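Local coordinates for protein NAD nucleotidase (PDB 3ZTV) that degrades NAD to adenosine and nicotinamide riboside, acting as a zinc-dependent periplasmic pyrophosphatase and 5'-nucleotidase with greatest activity on AMP, at residues A354-A365 with I416-N424; F432-K440 with G512-G520. All coordinates share one frame; numbering follows the deposited sequence.

Contact 1: A354-A365 with I416-N424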
# COMPACT_ATOMS: atom_id res chain seq x y z
N ALA A 354 40.13 -10.12 17.03
CA ALA A 354 39.22 -10.27 18.16
C ALA A 354 39.86 -9.86 19.48
O ALA A 354 39.16 -9.64 20.47
CB ALA A 354 38.68 -11.69 18.24
N GLN A 355 41.19 -9.77 19.50
CA GLN A 355 41.93 -9.35 20.69
C GLN A 355 42.07 -7.84 20.79
O GLN A 355 42.57 -7.32 21.79
CB GLN A 355 43.32 -10.00 20.71
CG GLN A 355 43.27 -11.51 20.81
CD GLN A 355 44.66 -12.11 20.79
OE1 GLN A 355 45.35 -12.16 21.81
NE2 GLN A 355 45.10 -12.53 19.61
N GLU A 356 41.63 -7.13 19.75
CA GLU A 356 41.68 -5.67 19.76
C GLU A 356 40.63 -5.07 20.69
O GLU A 356 39.62 -5.70 20.99
CB GLU A 356 41.57 -5.10 18.34
CG GLU A 356 42.76 -5.43 17.46
CD GLU A 356 42.72 -4.78 16.09
OE1 GLU A 356 41.68 -4.18 15.73
OE2 GLU A 356 43.73 -4.87 15.36
N ILE A 357 40.89 -3.86 21.16
CA ILE A 357 40.04 -3.22 22.15
C ILE A 357 38.84 -2.54 21.49
O ILE A 357 39.00 -1.78 20.52
CB ILE A 357 40.85 -2.19 22.97
CG1 ILE A 357 41.99 -2.90 23.71
CG2 ILE A 357 39.95 -1.44 23.93
CD1 ILE A 357 43.03 -1.96 24.29
N VAL A 358 37.65 -2.84 21.99
CA VAL A 358 36.44 -2.20 21.47
C VAL A 358 36.04 -1.00 22.32
O VAL A 358 35.41 -0.07 21.82
CB VAL A 358 35.26 -3.20 21.35
CG1 VAL A 358 34.78 -3.67 22.71
CG2 VAL A 358 34.10 -2.58 20.57
N GLY A 359 36.41 -1.01 23.59
CA GLY A 359 36.14 0.13 24.45
C GLY A 359 36.85 0.00 25.78
O GLY A 359 37.42 -1.04 26.09
N VAL A 360 36.79 1.07 26.57
CA VAL A 360 37.42 1.11 27.88
C VAL A 360 36.37 1.52 28.90
O VAL A 360 35.59 2.44 28.67
CB VAL A 360 38.58 2.13 27.91
CG1 VAL A 360 39.18 2.22 29.32
CG2 VAL A 360 39.65 1.74 26.91
N ILE A 361 36.34 0.80 30.02
CA ILE A 361 35.44 1.15 31.11
C ILE A 361 36.24 1.77 32.25
O ILE A 361 37.25 1.23 32.68
CB ILE A 361 34.67 -0.07 31.63
CG1 ILE A 361 33.82 -0.68 30.51
CG2 ILE A 361 33.78 0.32 32.81
CD1 ILE A 361 33.14 -1.99 30.89
N THR A 362 35.77 2.92 32.73
CA THR A 362 36.37 3.57 33.88
C THR A 362 35.40 3.54 35.06
O THR A 362 34.20 3.30 34.88
CB THR A 362 36.76 5.03 33.57
OG1 THR A 362 35.62 5.73 33.06
CG2 THR A 362 37.87 5.07 32.52
N GLY A 363 35.91 3.78 36.25
CA GLY A 363 35.08 3.78 37.43
C GLY A 363 35.14 2.47 38.20
O GLY A 363 36.09 1.70 38.06
N SER A 364 34.11 2.22 39.00
CA SER A 364 34.07 1.07 39.88
C SER A 364 33.49 -0.16 39.19
O SER A 364 32.69 -0.04 38.26
CB SER A 364 33.26 1.39 41.14
OG SER A 364 33.94 2.33 41.95
N ALA A 365 33.89 -1.33 39.67
CA ALA A 365 33.35 -2.59 39.18
C ALA A 365 31.83 -2.58 39.24
O ALA A 365 31.23 -2.04 40.17
CB ALA A 365 33.90 -3.75 39.99
N ILE A 416 31.58 -7.03 36.12
CA ILE A 416 32.25 -6.41 34.99
C ILE A 416 33.19 -5.35 35.54
O ILE A 416 32.75 -4.36 36.12
CB ILE A 416 31.25 -5.80 34.00
CG1 ILE A 416 30.34 -6.89 33.44
CG2 ILE A 416 31.98 -5.09 32.87
CD1 ILE A 416 29.27 -6.39 32.49
N LEU A 417 34.49 -5.58 35.38
CA LEU A 417 35.52 -4.75 36.00
C LEU A 417 36.00 -3.65 35.07
O LEU A 417 35.94 -3.79 33.85
CB LEU A 417 36.71 -5.63 36.42
CG LEU A 417 36.39 -6.83 37.32
CD1 LEU A 417 37.68 -7.57 37.68
CD2 LEU A 417 35.65 -6.41 38.57
N PRO A 418 36.50 -2.54 35.65
CA PRO A 418 37.06 -1.46 34.83
C PRO A 418 38.25 -1.94 34.01
O PRO A 418 38.92 -2.90 34.39
CB PRO A 418 37.51 -0.42 35.87
CG PRO A 418 37.69 -1.21 37.13
CD PRO A 418 36.63 -2.26 37.09
N GLY A 419 38.51 -1.26 32.89
CA GLY A 419 39.65 -1.59 32.06
C GLY A 419 39.26 -1.79 30.61
O GLY A 419 38.16 -1.44 30.19
N ASN A 420 40.18 -2.37 29.84
CA ASN A 420 39.95 -2.63 28.43
C ASN A 420 38.95 -3.76 28.19
O ASN A 420 38.97 -4.76 28.90
CB ASN A 420 41.26 -2.95 27.72
CG ASN A 420 42.31 -1.86 27.89
OD1 ASN A 420 43.47 -2.14 28.18
ND2 ASN A 420 41.89 -0.61 27.71
N VAL A 421 38.08 -3.57 27.20
CA VAL A 421 37.15 -4.61 26.77
C VAL A 421 37.45 -4.95 25.31
O VAL A 421 37.38 -4.08 24.45
CB VAL A 421 35.68 -4.15 26.88
CG1 VAL A 421 34.74 -5.25 26.40
CG2 VAL A 421 35.36 -3.76 28.31
N THR A 422 37.77 -6.21 25.04
CA THR A 422 38.03 -6.67 23.68
C THR A 422 36.79 -7.36 23.10
O THR A 422 35.83 -7.64 23.82
CB THR A 422 39.21 -7.66 23.64
OG1 THR A 422 38.82 -8.90 24.25
CG2 THR A 422 40.42 -7.08 24.39
N PHE A 423 36.82 -7.66 21.81
CA PHE A 423 35.74 -8.42 21.19
C PHE A 423 35.58 -9.77 21.86
O PHE A 423 34.46 -10.21 22.13
CB PHE A 423 35.99 -8.58 19.69
CG PHE A 423 36.02 -7.29 18.93
CD1 PHE A 423 37.21 -6.58 18.82
CD2 PHE A 423 34.87 -6.76 18.35
CE1 PHE A 423 37.27 -5.37 18.13
CE2 PHE A 423 34.92 -5.55 17.66
CZ PHE A 423 36.12 -4.86 17.55
N ASN A 424 36.69 -10.45 22.14
CA ASN A 424 36.65 -11.74 22.83
C ASN A 424 35.98 -11.62 24.18
O ASN A 424 35.23 -12.51 24.59
CB ASN A 424 38.05 -12.31 23.04
CG ASN A 424 38.64 -12.91 21.79
OD1 ASN A 424 37.94 -13.51 20.98
ND2 ASN A 424 39.95 -12.76 21.63
O HOH W 1 33.25 -1.49 35.79
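Val421 O is gripped by two successive backbone amides of the facing strand. Val358 N lies 2.8 Å from Val421 O, in the carbonyl plane, while Gly359 N makes a weak bond of 3.3 Å to the same oxygen. Gly359 O takes Val421 N in return. Further along, Ile361 and Gly419 exchange two backbone bonds. The one from Ile361 N to Gly419 O is almost straight, with 176° at the hydrogen. Asn424 N, in the first turn of helix 423-429, donates to Ala354 O.

Ile361 and Val421 share one face of the strand pair, Val360 and Asn420 the other. On the first, Ile361 CD1 reaches Val421 CG2 at 3.8 Å. It also meets Ile416 CG2; the two isoleucine side chains cross at about a right angle. Phe390 of helix 386-396 packs on both isoleucines. On the second, Val360 and Asn420 run side by side, with Val360 CG2 3.3 Å from Asn420 ND2. Ile357 CD1 touches the same amide.

At the bulge, Val358 sets CG1 between its backbone N and carbonyl carbon (chi1 67°). This puts Val358 CG1 3.2 Å from the doubly bonded Val421 O, with Val421 CG1 next at 4.0 Å. Val358 CB sits over one face of the Phe423 ring, toward the rim, and Ala354 O lies at the ring edge.

Past the strands, Ala365 CB packs tightly on Leu417 CD2 at 3.5 Å. A water donates to both Ser364 O and Ile416 O and links the two segments. The doubled grip on Val421 O is a classic beta bulge in an antiparallel strand pair, at the edge of a small mixed sheet in the C-terminal domain.

Contact 2: F432-K440 with G512-G520. With ADN (adenosine), chain D.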
# COMPACT_ATOMS: atom_id res chain seq x y z
N PHE A 432 26.00 -17.67 26.63
CA PHE A 432 24.82 -18.51 26.40
C PHE A 432 24.28 -18.51 24.97
O PHE A 432 23.47 -19.37 24.60
CB PHE A 432 23.70 -18.14 27.37
CG PHE A 432 24.01 -18.50 28.80
CD1 PHE A 432 24.13 -19.83 29.18
CD2 PHE A 432 24.16 -17.51 29.76
CE1 PHE A 432 24.40 -20.16 30.50
CE2 PHE A 432 24.43 -17.84 31.07
CZ PHE A 432 24.56 -19.16 31.45
N GLY A 433 24.71 -17.54 24.16
CA GLY A 433 24.27 -17.47 22.78
C GLY A 433 22.83 -17.03 22.57
O GLY A 433 22.19 -17.46 21.61
N ASN A 434 22.32 -16.18 23.46
CA ASN A 434 20.97 -15.65 23.28
C ASN A 434 20.90 -14.62 22.17
O ASN A 434 21.90 -13.97 21.86
CB ASN A 434 20.47 -14.99 24.56
CG ASN A 434 20.34 -15.95 25.71
OD1 ASN A 434 19.94 -17.11 25.54
ND2 ASN A 434 20.66 -15.47 26.91
N THR A 435 19.71 -14.45 21.60
CA THR A 435 19.45 -13.33 20.71
C THR A 435 18.38 -12.46 21.37
O THR A 435 17.68 -12.90 22.29
CB THR A 435 18.94 -13.79 19.34
OG1 THR A 435 17.85 -14.69 19.52
CG2 THR A 435 20.06 -14.49 18.55
N LEU A 436 18.24 -11.24 20.88
CA LEU A 436 17.21 -10.33 21.38
C LEU A 436 15.84 -10.71 20.80
O LEU A 436 15.71 -10.94 19.59
CB LEU A 436 17.56 -8.89 20.99
CG LEU A 436 16.59 -7.78 21.39
CD1 LEU A 436 16.51 -7.62 22.89
CD2 LEU A 436 17.03 -6.48 20.75
N TYR A 437 14.83 -10.76 21.67
CA TYR A 437 13.47 -11.17 21.32
C TYR A 437 12.52 -10.07 21.80
O TYR A 437 12.68 -9.56 22.91
CB TYR A 437 13.14 -12.48 22.04
CG TYR A 437 11.97 -13.23 21.43
CD1 TYR A 437 10.66 -12.84 21.68
CD2 TYR A 437 12.19 -14.31 20.58
CE1 TYR A 437 9.60 -13.52 21.10
CE2 TYR A 437 11.13 -14.98 20.00
CZ TYR A 437 9.84 -14.58 20.27
OH TYR A 437 8.77 -15.24 19.69
N THR A 438 11.53 -9.68 20.99
CA THR A 438 10.59 -8.65 21.43
C THR A 438 9.14 -9.11 21.47
O THR A 438 8.73 -9.99 20.71
CB THR A 438 10.67 -7.34 20.58
OG1 THR A 438 10.18 -7.59 19.25
CG2 THR A 438 12.09 -6.80 20.52
N TYR A 439 8.37 -8.47 22.35
CA TYR A 439 6.92 -8.59 22.41
C TYR A 439 6.32 -7.20 22.48
O TYR A 439 6.93 -6.27 23.01
CB TYR A 439 6.48 -9.33 23.67
CG TYR A 439 6.79 -10.81 23.71
CD1 TYR A 439 6.17 -11.69 22.83
CD2 TYR A 439 7.67 -11.33 24.65
CE1 TYR A 439 6.44 -13.04 22.87
CE2 TYR A 439 7.94 -12.69 24.71
CZ TYR A 439 7.31 -13.54 23.81
OH TYR A 439 7.58 -14.88 23.85
N LYS A 440 5.10 -7.06 21.95
CA LYS A 440 4.33 -5.83 22.10
C LYS A 440 3.24 -6.14 23.12
O LYS A 440 2.37 -6.97 22.87
CB LYS A 440 3.69 -5.45 20.76
CG LYS A 440 2.93 -4.13 20.77
CD LYS A 440 3.87 -2.94 20.82
CE LYS A 440 3.13 -1.64 20.54
NZ LYS A 440 4.00 -0.45 20.69
N GLY A 512 11.88 -5.67 24.93
CA GLY A 512 12.93 -6.59 24.51
C GLY A 512 13.46 -7.42 25.66
O GLY A 512 13.59 -6.93 26.79
N THR A 513 13.78 -8.67 25.39
CA THR A 513 14.37 -9.55 26.39
C THR A 513 15.26 -10.57 25.67
O THR A 513 15.40 -10.49 24.45
CB THR A 513 13.29 -10.20 27.26
OG1 THR A 513 13.89 -10.84 28.39
CG2 THR A 513 12.50 -11.22 26.46
N ASN A 514 15.87 -11.50 26.39
CA ASN A 514 16.67 -12.52 25.71
C ASN A 514 15.78 -13.71 25.33
O ASN A 514 14.73 -13.93 25.92
CB ASN A 514 17.90 -12.94 26.53
CG ASN A 514 17.54 -13.69 27.78
OD1 ASN A 514 16.95 -14.76 27.73
ND2 ASN A 514 17.89 -13.12 28.93
N ALA A 515 16.23 -14.47 24.34
CA ALA A 515 15.45 -15.58 23.80
C ALA A 515 15.14 -16.66 24.83
O ALA A 515 14.10 -17.32 24.74
CB ALA A 515 16.16 -16.18 22.60
N TYR A 516 16.03 -16.84 25.79
CA TYR A 516 15.86 -17.84 26.84
C TYR A 516 14.63 -17.56 27.70
O TYR A 516 13.72 -18.37 27.79
CB TYR A 516 17.15 -17.92 27.68
CG TYR A 516 17.12 -18.78 28.93
CD1 TYR A 516 17.31 -20.16 28.86
CD2 TYR A 516 16.97 -18.20 30.18
CE1 TYR A 516 17.31 -20.93 30.02
CE2 TYR A 516 16.97 -18.95 31.33
CZ TYR A 516 17.14 -20.32 31.25
OH TYR A 516 17.13 -21.07 32.41
N VAL A 517 14.58 -16.39 28.34
CA VAL A 517 13.39 -16.08 29.14
C VAL A 517 12.14 -15.75 28.30
O VAL A 517 11.01 -15.86 28.79
CB VAL A 517 13.64 -14.98 30.20
CG1 VAL A 517 14.74 -15.42 31.16
CG2 VAL A 517 13.99 -13.67 29.54
N ALA A 518 12.33 -15.37 27.04
CA ALA A 518 11.19 -15.10 26.17
C ALA A 518 10.28 -16.32 26.01
O ALA A 518 9.08 -16.19 25.79
CB ALA A 518 11.66 -14.62 24.82
N GLY A 519 10.86 -17.51 26.13
CA GLY A 519 10.09 -18.74 26.02
C GLY A 519 9.52 -19.21 27.34
O GLY A 519 8.89 -20.26 27.42
N GLY A 520 9.74 -18.43 28.40
CA GLY A 520 9.18 -18.74 29.70
C GLY A 520 10.12 -19.41 30.68
O GLY A 520 9.71 -19.78 31.78
O5' ADN D . 22.53 -22.09 36.28
C5' ADN D . 21.21 -21.96 35.77
C4' ADN D . 20.85 -20.49 35.69
O4' ADN D . 21.64 -19.84 34.69
C3' ADN D . 19.40 -20.25 35.29
O3' ADN D . 18.55 -20.18 36.45
C2' ADN D . 19.46 -18.92 34.56
O2' ADN D . 19.33 -17.82 35.48
C1' ADN D . 20.85 -18.88 33.97
N9 ADN D . 20.79 -19.27 32.55
C8 ADN D . 20.93 -20.51 32.03
N7 ADN D . 20.81 -20.48 30.67
C5 ADN D . 20.59 -19.19 30.31
C6 ADN D . 20.39 -18.44 29.05
N6 ADN D . 20.38 -19.04 27.84
N1 ADN D . 20.20 -17.11 29.15
C2 ADN D . 20.21 -16.46 30.33
N3 ADN D . 20.39 -17.08 31.50
C4 ADN D . 20.59 -18.41 31.55
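Asn434 and Tyr516 meet beside the adenine, with Asn434 OD1 3.6 Å from Tyr516 CB. Polar recognition of the base comes from the Asn434 amide. Asn434 ND2 donates to adenosine N1 at 2.8 Å, and adenosine N6 donates to Asn434 OD1 at 3.0 Å. Both bonds are nearly straight, and the pair fixes the rotation of the amide.

Stacking holds the base from both faces. Adenosine C5 lies over the centre of the Tyr516 ring, 3.5 Å above its plane, and over the centre of the Phe432 ring at 3.7 Å. Tyr516 reaches the base with CG anti to the backbone N (chi1 173°).

Backbone bonds join the strands. Tyr437 and Thr513 form an antiparallel hydrogen-bonded pair, and Ala515 N adds a weak bond to Thr435 O.

Two more side chains make hydrogen bonds. Asn514 OD1 N-caps a short, weakly bonded helix by accepting from Val517 N, while Asn514 ND2 is held by Gln407 and Asn408. Tyr439 OH donates to Ala518 O at 2.8 Å, from above the carbonyl plane. That oxygen also lies at the edge of the Tyr439 ring.

In the packing, Ala518 CB is 3.7 Å from Tyr437 CG and 4.2 Å from Tyr439 CE2. Asn514 CB and CG pack against Asn434.

A Schellman motif ends the helix at Gly520. Together the two segments build the aromatic clamp of the adenosine pocket in this 5'-nucleotidase C-terminal domain.

How the contacts relate
Both contacts lie in the C-terminal domain of the 5'-nucleotidase family, in different sheets. Contact 1 closes along the chain before contact 2 opens. Helix 423-429 leads from the end of contact 1 to Phe432 and strand 435-442 of contact 2. Their centres are 25 Å apart, and the nearest atoms stay about 11 Å apart. The pocket lies at contact 2, where Asp522, Ser462 and Asn408 also bond to the adenosine. Contact 1 stands off from it: the side chain of Ile416 is about 14 Å from the adenosine. In contact 2 the side chain of Thr435 is about 10 Å from a zinc ion.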